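Local atomic coordinates of dicer Related Helicase (Caenorhabditis elegans, PDB entry 6M6Q), a protein that probably couples ATP hydrolysis to RNA binding as a RIG-I-like-receptor helicase in RNA interference, represented here by its N-terminal domain. Residues F55-F59 / C122-V127; M70-P75 / Q115-S120; F20-P26 / L134-D138. All blocks are in the same frame, centred on the assembly; numbering follows the deposited sequence. Where two conformers were deposited one is given.

Contact 1: residues F55-F59 / C122-V127; sequences FESLF and CFLNTV
Phe55, Leu58 and Phe59 make a largely apolar contact with Phe123, Thr126 and Val127, setting a 3-10 turn of the loop before helix 63-72 against the last turn of the long helix 94-127. Phe55 and Phe123 form a T-shaped pair: the edge of Phe123, through CE1 and CZ, meets the face of Phe55, with centroids 5.3 Å apart and planes at 87°. With CG anti to the backbone N (chi1 165°), Phe123 swings its ring across to the loop. Val127 sends CG1 into the angle between the loop side chains, 3.5 Å from Phe55 CD2 and 3.9 Å from Leu58 CD1; a compact branched residue suits a place with rings and a leucine so near. The outer end of the Phe59 ring meets the threonine methyl, Phe59 CE2 to Thr126 CG2 being 3.4 Å. Threonine serves two needs here, since its OG1 turns back to hydrogen-bond Cys122 O at 2.6 Å within the helix and leaves CG2 for the loop. Helix 63-72 packs on Phe59 and Phe123 through Ile67, and helix 33-42 brings Phe36 to Val127 and Leu37 to Phe123, so the loop turn closes a core shared by three helices.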
loop_
_atom_site.group_PDB
_atom_site.type_symbol
_atom_site.label_atom_id
_atom_site.label_comp_id
_atom_site.label_asym_id
_atom_site.label_seq_id
_atom_site.Cartn_x
_atom_site.Cartn_y
_atom_site.Cartn_z
ATOM N N PHE B 55 22.861 1.903 5.026
ATOM C CA PHE B 55 21.624 2.498 4.444
ATOM C C PHE B 55 21.416 3.929 4.967
ATOM O O PHE B 55 20.373 4.539 4.646
ATOM C CB PHE B 55 20.416 1.600 4.735
ATOM C CG PHE B 55 20.531 0.197 4.191
ATOM C CD1 PHE B 55 21.094 -0.815 4.950
ATOM C CD2 PHE B 55 20.083 -0.111 2.918
ATOM C CE1 PHE B 55 21.222 -2.097 4.442
ATOM C CE2 PHE B 55 20.206 -1.396 2.414
ATOM C CZ PHE B 55 20.781 -2.383 3.175
ATOM N N GLU B 56 22.398 4.473 5.695
ATOM C CA GLU B 56 22.258 5.775 6.411
ATOM C C GLU B 56 22.054 6.930 5.405
ATOM O O GLU B 56 21.365 7.902 5.775
ATOM C CB GLU B 56 23.430 6.006 7.370
ATOM C CG GLU B 56 24.777 6.183 6.696
ATOM C CD GLU B 56 25.958 6.122 7.661
ATOM O OE1 GLU B 56 27.098 5.857 7.196
ATOM O OE2 GLU B 56 25.741 6.326 8.888
ATOM N N SER B 57 22.548 6.798 4.169
ATOM C CA SER B 57 22.453 7.823 3.092
ATOM C C SER B 57 20.998 8.007 2.632
ATOM O O SER B 57 20.694 9.076 2.019
ATOM C CB SER B 57 23.331 7.464 1.940
ATOM O OG SER B 57 23.385 6.055 1.767
ATOM N N LEU B 58 20.129 7.025 2.921
ATOM C CA LEU B 58 18.729 6.964 2.415
ATOM C C LEU B 58 17.757 7.574 3.432
ATOM O O LEU B 58 16.558 7.643 3.120
ATOM C CB LEU B 58 18.362 5.510 2.125
ATOM C CG LEU B 58 19.065 4.884 0.927
ATOM C CD1 LEU B 58 19.131 3.384 1.086
ATOM C CD2 LEU B 58 18.370 5.264 -0.379
ATOM N N PHE B 59 18.239 8.027 4.585
ATOM C CA PHE B 59 17.392 8.689 5.610
ATOM C C PHE B 59 18.004 10.023 5.987
ATOM O O PHE B 59 19.179 10.252 5.742
ATOM C CB PHE B 59 17.244 7.818 6.851
ATOM C CG PHE B 59 16.753 6.419 6.594
ATOM C CD1 PHE B 59 17.646 5.398 6.294
ATOM C CD2 PHE B 59 15.401 6.111 6.681
ATOM C CE1 PHE B 59 17.201 4.099 6.102
ATOM C CE2 PHE B 59 14.959 4.816 6.469
ATOM C CZ PHE B 59 15.861 3.812 6.193
ATOM N N CYS B 122 9.263 0.891 8.355
ATOM C CA CYS B 122 9.834 2.217 8.002
ATOM C C CYS B 122 11.186 2.027 7.307
ATOM O O CYS B 122 11.460 2.766 6.354
ATOM C CB CYS B 122 9.999 3.121 9.215
ATOM S SG CYS B 122 10.796 4.696 8.807
ATOM N N PHE B 123 11.982 1.065 7.750
ATOM C CA PHE B 123 13.308 0.776 7.144
ATOM C C PHE B 123 13.100 0.140 5.764
ATOM O O PHE B 123 13.572 0.711 4.762
ATOM C CB PHE B 123 14.136 -0.112 8.057
ATOM C CG PHE B 123 15.333 -0.753 7.411
ATOM C CD1 PHE B 123 16.449 -0.008 7.086
ATOM C CD2 PHE B 123 15.374 -2.115 7.213
ATOM C CE1 PHE B 123 17.588 -0.617 6.593
ATOM C CE2 PHE B 123 16.515 -2.726 6.721
ATOM C CZ PHE B 123 17.617 -1.972 6.397
ATOM N N LEU B 124 12.377 -0.984 5.726
ATOM C CA LEU B 124 12.201 -1.836 4.526
ATOM C C LEU B 124 11.536 -1.028 3.398
ATOM O O LEU B 124 12.009 -1.141 2.266
ATOM C CB LEU B 124 11.381 -3.081 4.897
ATOM C CG LEU B 124 12.097 -4.102 5.782
ATOM C CD1 LEU B 124 11.297 -5.400 5.886
ATOM C CD2 LEU B 124 13.494 -4.394 5.263
ATOM N N ASN B 125 10.508 -0.233 3.695
ATOM C CA ASN B 125 9.743 0.525 2.666
ATOM C C ASN B 125 10.583 1.686 2.108
ATOM O O ASN B 125 10.206 2.197 1.067
ATOM C CB ASN B 125 8.425 1.070 3.199
ATOM C CG ASN B 125 7.430 -0.017 3.532
ATOM O OD1 ASN B 125 7.515 -1.140 3.021
ATOM N ND2 ASN B 125 6.477 0.309 4.382
ATOM N N THR B 126 11.619 2.125 2.822
ATOM C CA THR B 126 12.537 3.206 2.395
ATOM C C THR B 126 13.620 2.632 1.463
ATOM O O THR B 126 13.831 3.217 0.384
ATOM C CB THR B 126 13.144 3.933 3.605
ATOM O OG1 THR B 126 12.096 4.448 4.421
ATOM C CG2 THR B 126 14.031 5.087 3.209
ATOM N N VAL B 127 14.256 1.520 1.851
ATOM C CA VAL B 127 15.483 0.981 1.197
ATOM C C VAL B 127 15.117 0.071 0.012
ATOM O O VAL B 127 15.887 0.014 -0.901
ATOM C CB VAL B 127 16.393 0.236 2.189
ATOM C CG1 VAL B 127 16.813 1.111 3.329
ATOM C CG2 VAL B 127 15.754 -1.030 2.703
#

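Contact 2: residues M70-P75 / Q115-S120; sequences MIIDEP and QRRRFS
Met70 lies across the face of the Phe119 ring, while beside it Arg116 reaches over to the backbone where helix 63-72 ends, so a Met-aromatic contact and an arginine hydrogen bond to a backbone carbonyl share one small interface. Met70 CG sits almost exactly over the ring centre, 3.8 Å from the Phe119 centroid and 4° off the normal, a CH-pi contact. The bend at chi2 (-71°) keeps the methionine over the ring: SD stays above the same face, 4.5 Å from the Phe119 centroid, and its CE comes down near Phe119 CZ. A flexible, polarisable thioether suits such a surface well. Against the other face of the phenylalanine lies CG of Arg118. In one of its two conformers Gln115 crosses the thioether, its extended chain bringing NE2 to Met70 O in a weak hydrogen bond of 3.4 Å. Arg116 runs extended from CG to NE, and its NH1 donates to Asp73 O at 2.8 Å with an N-H...O angle of 153°. The oxygen lies close to the guanidinium plane, whereas the donor is tilted from the carbonyl plane. The bond holds the carbonyl of the first residue beyond the helix. Deeper in, Ile71 CD1 packs 3.8 Å from Ser120 CA. The arrangement is that of helix-on-helix packing in an all-helical domain, with a long arginine tying down a helix end.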
loop_
_atom_site.group_PDB
_atom_site.type_symbol
_atom_site.label_atom_id
_atom_site.label_comp_id
_atom_site.label_asym_id
_atom_site.label_seq_id
_atom_site.Cartn_x
_atom_site.Cartn_y
_atom_site.Cartn_z
ATOM N N MET B 70 15.189 1.250 17.581
ATOM C CA MET B 70 13.769 0.914 17.845
ATOM C C MET B 70 13.493 -0.563 17.506
ATOM O O MET B 70 12.635 -1.140 18.147
ATOM C CB MET B 70 12.838 1.809 17.041
ATOM C CG MET B 70 12.713 3.201 17.632
ATOM S SD MET B 70 11.778 3.218 19.191
ATOM C CE MET B 70 11.124 4.888 19.154
ATOM N N ILE B 71 14.268 -1.152 16.590
ATOM C CA ILE B 71 14.095 -2.552 16.109
ATOM C C ILE B 71 14.841 -3.524 17.047
ATOM O O ILE B 71 14.251 -4.580 17.376
ATOM C CB ILE B 71 14.550 -2.680 14.637
ATOM C CG1 ILE B 71 13.626 -1.906 13.684
ATOM C CG2 ILE B 71 14.685 -4.148 14.225
ATOM C CD1 ILE B 71 14.202 -1.726 12.292
ATOM N N ILE B 72 16.078 -3.205 17.450
ATOM C CA ILE B 72 17.013 -4.167 18.131
ATOM C C ILE B 72 17.062 -3.912 19.647
ATOM O O ILE B 72 17.415 -4.857 20.376
ATOM C CB ILE B 72 18.421 -4.119 17.514
ATOM C CG1 ILE B 72 19.034 -2.717 17.578
ATOM C CG2 ILE B 72 18.389 -4.662 16.100
ATOM C CD1 ILE B 72 20.474 -2.657 17.113
ATOM N N ASP B 73 16.761 -2.684 20.097
ATOM C CA ASP B 73 16.682 -2.299 21.542
ATOM C C ASP B 73 15.907 -3.370 22.318
ATOM O O ASP B 73 14.814 -3.768 21.870
ATOM C CB ASP B 73 16.011 -0.931 21.745
ATOM C CG ASP B 73 16.964 0.263 21.686
ATOM O OD1 ASP B 73 18.181 0.054 21.393
ATOM O OD2 ASP B 73 16.486 1.397 21.922
ATOM N N GLU B 74 16.483 -3.835 23.420
ATOM C CA GLU B 74 15.858 -4.761 24.393
ATOM C C GLU B 74 14.658 -4.053 25.028
ATOM O O GLU B 74 14.700 -2.856 25.289
ATOM C CB GLU B 74 16.918 -5.158 25.432
ATOM C CG GLU B 74 16.878 -6.617 25.857
ATOM C CD GLU B 74 17.405 -7.599 24.836
ATOM O OE1 GLU B 74 18.456 -7.309 24.224
ATOM O OE2 GLU B 74 16.785 -8.674 24.682
ATOM N N PRO B 75 13.547 -4.750 25.291
ATOM C CA PRO B 75 12.402 -4.107 25.953
ATOM C C PRO B 75 12.679 -3.748 27.438
ATOM O O PRO B 75 13.402 -4.483 28.110
ATOM C CB PRO B 75 11.287 -5.165 25.796
ATOM C CG PRO B 75 12.038 -6.512 25.690
ATOM C CD PRO B 75 13.357 -6.187 25.024
ATOM N N GLN B 115 5.789 -1.585 17.973
ATOM C CA GLN B 115 6.945 -0.665 17.756
ATOM C C GLN B 115 7.942 -1.321 16.785
ATOM O O GLN B 115 8.353 -0.662 15.773
ATOM C CB GLN B 115 7.611 -0.350 19.098
ATOM C CG GLN B 115 8.666 0.741 19.016
ATOM C CD GLN B 115 9.387 0.916 20.325
ATOM O OE1 GLN B 115 8.880 1.538 21.262
ATOM N NE2 GLN B 115 10.591 0.373 20.393
ATOM N N ARG B 116 8.321 -2.559 17.060
ATOM C CA ARG B 116 9.301 -3.278 16.222
ATOM C C ARG B 116 8.782 -3.358 14.776
ATOM O O ARG B 116 9.534 -2.983 13.874
ATOM C CB ARG B 116 9.625 -4.638 16.823
ATOM C CG ARG B 116 10.909 -4.617 17.627
ATOM C CD ARG B 116 11.100 -5.843 18.469
ATOM N NE ARG B 116 12.098 -5.581 19.485
ATOM C CZ ARG B 116 12.370 -6.378 20.496
ATOM N NH1 ARG B 116 13.300 -6.033 21.368
ATOM N NH2 ARG B 116 11.746 -7.535 20.617
ATOM N N ARG B 117 7.519 -3.734 14.574
ATOM C CA ARG B 117 6.916 -3.823 13.210
ATOM C C ARG B 117 6.879 -2.451 12.535
ATOM O O ARG B 117 7.173 -2.381 11.348
ATOM C CB ARG B 117 5.509 -4.401 13.237
ATOM C CG ARG B 117 5.408 -5.673 12.429
ATOM C CD ARG B 117 4.762 -5.510 11.080
ATOM N NE ARG B 117 3.667 -6.458 11.027
ATOM C CZ ARG B 117 3.103 -6.908 9.928
ATOM N NH1 ARG B 117 3.534 -6.512 8.749
ATOM N NH2 ARG B 117 2.092 -7.757 10.009
ATOM N N ARG B 118 6.474 -1.421 13.256
ATOM C CA ARG B 118 6.352 -0.054 12.715
ATOM C C ARG B 118 7.710 0.397 12.133
ATOM O O ARG B 118 7.744 0.879 10.965
ATOM C CB ARG B 118 5.867 0.875 13.820
ATOM C CG ARG B 118 5.905 2.344 13.465
ATOM C CD ARG B 118 5.314 3.108 14.611
ATOM N NE ARG B 118 5.745 4.484 14.629
ATOM C CZ ARG B 118 5.146 5.440 15.322
ATOM N NH1 ARG B 118 4.075 5.157 16.051
ATOM N NH2 ARG B 118 5.608 6.677 15.276
ATOM N N PHE B 119 8.779 0.257 12.903
ATOM C CA PHE B 119 10.110 0.790 12.546
ATOM C C PHE B 119 10.813 -0.158 11.556
ATOM O O PHE B 119 11.612 0.331 10.739
ATOM C CB PHE B 119 10.901 1.092 13.816
ATOM C CG PHE B 119 10.408 2.329 14.522
ATOM C CD1 PHE B 119 10.761 3.595 14.073
ATOM C CD2 PHE B 119 9.514 2.233 15.576
ATOM C CE1 PHE B 119 10.275 4.729 14.705
ATOM C CE2 PHE B 119 9.025 3.367 16.200
ATOM C CZ PHE B 119 9.398 4.613 15.760
ATOM N N SER B 120 10.495 -1.458 11.585
ATOM C CA SER B 120 10.948 -2.448 10.569
ATOM C C SER B 120 10.389 -2.047 9.196
ATOM O O SER B 120 11.166 -1.994 8.231
ATOM C CB SER B 120 10.528 -3.847 10.927
ATOM O OG SER B 120 11.257 -4.331 12.032
#

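Contact 3: residues F20-P26 / L134-D138; sequences FESPYFP and LRIAD
Phe20 and Leu134 form the apolar centre of a loop-on-helix contact in an all-helical domain, where the loop leading into helix 25-29 folds against helix 131-144. Phe20 CZ lies 3.6 Å from Leu134 CB, and the edge of the ring points at the leucine backbone. Leu134 spreads its branches toward the start of the other helix: CD1 meets Pro26 CB at 3.8 Å, and CD2 lies more loosely near Phe25. A proline suits this first turn, where no amide N-H is needed for helix bonding, and its ring offers a rigid apolar surface. Moving outward, Arg135 lays its guanidinium on one face of Phe20, Arg135 CZ standing 3.8 Å from the Phe20 centroid with the planes only 23° apart. The bend at chi2 (-81°) brings the arginine back over the ring, and its CD adds a CH-pi contact. This stack lets a long, flat cation shield the face of a buried ring while the guanidinium edge turns to Glu21. Asp138, one turn on, passes the ring with Asp138 OD2 3.6 Å from Phe20 CD2, while OD1 of Asp138 is hydrogen-bonded to His153 NE2, and the His153 ring stacks on Phe25. At the polar edge Glu21 reaches the edge of the Arg135 guanidinium, near its plane, in a long salt bridge of 3.5 Å from Glu21 OE1 to Arg135 NH1.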
loop_
_atom_site.group_PDB
_atom_site.type_symbol
_atom_site.label_atom_id
_atom_site.label_comp_id
_atom_site.label_asym_id
_atom_site.label_seq_id
_atom_site.Cartn_x
_atom_site.Cartn_y
_atom_site.Cartn_z
ATOM N N PHE B 20 19.344 -7.977 -11.776
ATOM C CA PHE B 20 18.905 -6.747 -11.077
ATOM C C PHE B 20 18.089 -5.869 -12.040
ATOM O O PHE B 20 17.047 -5.302 -11.620
ATOM C CB PHE B 20 20.107 -5.991 -10.514
ATOM C CG PHE B 20 19.742 -4.828 -9.625
ATOM C CD1 PHE B 20 19.368 -3.605 -10.165
ATOM C CD2 PHE B 20 19.774 -4.955 -8.243
ATOM C CE1 PHE B 20 19.034 -2.539 -9.347
ATOM C CE2 PHE B 20 19.434 -3.887 -7.429
ATOM C CZ PHE B 20 19.062 -2.684 -7.981
ATOM N N GLU B 21 18.548 -5.761 -13.294
ATOM C CA GLU B 21 18.053 -4.775 -14.299
ATOM C C GLU B 21 16.719 -5.253 -14.894
ATOM O O GLU B 21 16.092 -4.459 -15.618
ATOM C CB GLU B 21 19.102 -4.556 -15.392
ATOM C CG GLU B 21 20.443 -4.022 -14.875
ATOM C CD GLU B 21 21.416 -5.071 -14.358
ATOM O OE1 GLU B 21 22.428 -4.684 -13.751
ATOM O OE2 GLU B 21 21.158 -6.273 -14.554
ATOM N N SER B 22 16.267 -6.469 -14.562
ATOM C CA SER B 22 14.960 -7.006 -15.026
ATOM C C SER B 22 13.824 -6.225 -14.361
ATOM O O SER B 22 13.845 -6.010 -13.154
ATOM C CB SER B 22 14.836 -8.486 -14.771
ATOM O OG SER B 22 13.509 -8.927 -15.073
ATOM N N PRO B 23 12.797 -5.787 -15.119
ATOM C CA PRO B 23 11.665 -5.079 -14.537
ATOM C C PRO B 23 11.012 -5.844 -13.372
ATOM O O PRO B 23 10.464 -5.202 -12.489
ATOM C CB PRO B 23 10.638 -4.955 -15.682
ATOM C CG PRO B 23 11.438 -5.187 -16.953
ATOM C CD PRO B 23 12.644 -6.011 -16.555
ATOM N N TYR B 24 11.043 -7.183 -13.430
ATOM C CA TYR B 24 10.289 -8.098 -12.543
ATOM C C TYR B 24 11.137 -8.470 -11.305
ATOM O O TYR B 24 10.600 -9.159 -10.411
ATOM C CB TYR B 24 9.853 -9.328 -13.337
ATOM C CG TYR B 24 9.056 -9.023 -14.582
ATOM C CD1 TYR B 24 7.688 -8.827 -14.518
ATOM C CD2 TYR B 24 9.657 -8.963 -15.836
ATOM C CE1 TYR B 24 6.932 -8.590 -15.656
ATOM C CE2 TYR B 24 8.916 -8.722 -16.984
ATOM C CZ TYR B 24 7.551 -8.515 -16.891
ATOM O OH TYR B 24 6.801 -8.269 -17.999
ATOM N N PHE B 25 12.391 -7.994 -11.212
ATOM C CA PHE B 25 13.311 -8.341 -10.092
ATOM C C PHE B 25 12.930 -7.636 -8.781
ATOM O O PHE B 25 12.850 -8.309 -7.772
ATOM C CB PHE B 25 14.781 -8.086 -10.419
ATOM C CG PHE B 25 15.693 -8.222 -9.219
ATOM C CD1 PHE B 25 15.980 -9.463 -8.667
ATOM C CD2 PHE B 25 16.233 -7.104 -8.611
ATOM C CE1 PHE B 25 16.807 -9.577 -7.555
ATOM C CE2 PHE B 25 17.077 -7.222 -7.515
ATOM C CZ PHE B 25 17.354 -8.458 -6.985
ATOM N N PRO B 26 12.797 -6.283 -8.681
ATOM C CA PRO B 26 12.580 -5.639 -7.380
ATOM C C PRO B 26 11.508 -6.327 -6.513
ATOM O O PRO B 26 11.780 -6.590 -5.374
ATOM C CB PRO B 26 12.128 -4.220 -7.766
ATOM C CG PRO B 26 12.864 -3.961 -9.053
ATOM C CD PRO B 26 12.842 -5.300 -9.773
ATOM N N LEU B 134 18.225 -0.834 -3.247
ATOM C CA LEU B 134 18.153 -2.243 -3.712
ATOM C C LEU B 134 19.547 -2.736 -4.086
ATOM O O LEU B 134 19.844 -3.900 -3.823
ATOM C CB LEU B 134 17.204 -2.339 -4.894
ATOM C CG LEU B 134 15.841 -2.916 -4.557
ATOM C CD1 LEU B 134 14.837 -2.549 -5.624
ATOM C CD2 LEU B 134 15.927 -4.424 -4.385
ATOM N N ARG B 135 20.363 -1.873 -4.670
ATOM C CA ARG B 135 21.775 -2.174 -5.000
ATOM C C ARG B 135 22.473 -2.626 -3.724
ATOM O O ARG B 135 23.136 -3.677 -3.759
ATOM C CB ARG B 135 22.464 -0.952 -5.625
ATOM C CG ARG B 135 22.015 -0.644 -7.046
ATOM C CD ARG B 135 22.718 -1.519 -8.046
ATOM N NE ARG B 135 22.187 -1.369 -9.387
ATOM C CZ ARG B 135 22.448 -2.197 -10.393
ATOM N NH1 ARG B 135 21.933 -1.963 -11.588
ATOM N NH2 ARG B 135 23.243 -3.245 -10.207
ATOM N N ILE B 136 22.316 -1.868 -2.641
ATOM C CA ILE B 136 22.999 -2.159 -1.355
ATOM C C ILE B 136 22.454 -3.483 -0.828
ATOM O O ILE B 136 23.279 -4.327 -0.377
ATOM C CB ILE B 136 22.832 -1.012 -0.352
ATOM C CG1 ILE B 136 23.312 0.315 -0.943
ATOM C CG2 ILE B 136 23.557 -1.347 0.944
ATOM C CD1 ILE B 136 23.055 1.511 -0.065
ATOM N N ALA B 137 21.134 -3.677 -0.913
ATOM C CA ALA B 137 20.441 -4.877 -0.403
ATOM C C ALA B 137 20.891 -6.101 -1.202
ATOM O O ALA B 137 21.064 -7.160 -0.589
ATOM C CB ALA B 137 18.953 -4.687 -0.466
ATOM N N ASP B 138 21.084 -5.948 -2.519
ATOM C CA ASP B 138 21.519 -7.046 -3.433
ATOM C C ASP B 138 22.885 -7.541 -2.958
ATOM O O ASP B 138 23.020 -8.738 -2.718
ATOM C CB ASP B 138 21.544 -6.584 -4.897
ATOM C CG ASP B 138 21.494 -7.703 -5.936
ATOM O OD1 ASP B 138 20.870 -8.748 -5.643
ATOM O OD2 ASP B 138 22.067 -7.508 -7.052
#

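Overall arrangement
Along the chain the three contacts are concentric: contact 3 joins the outermost pair, 20-26 with 134-138, contact 1 falls within it, and contact 2 lies innermost. Contacts 1 and 2 occupy successive turns of helix 94-127, their centres about 15 Å apart, and helix 131-144, which carries contact 3, follows next. Contact 1 is the middle member, its centre also about 15 Å from that of contact 3, and it touches contact 3 where Phe55 CE2 packs 3.7 Å from Ile136 CG2. Contacts 2 and 3 are about 26 Å apart, centre to centre, and do not meet. Together they hold residues 20-75 against two consecutive helices of this N-terminal domain.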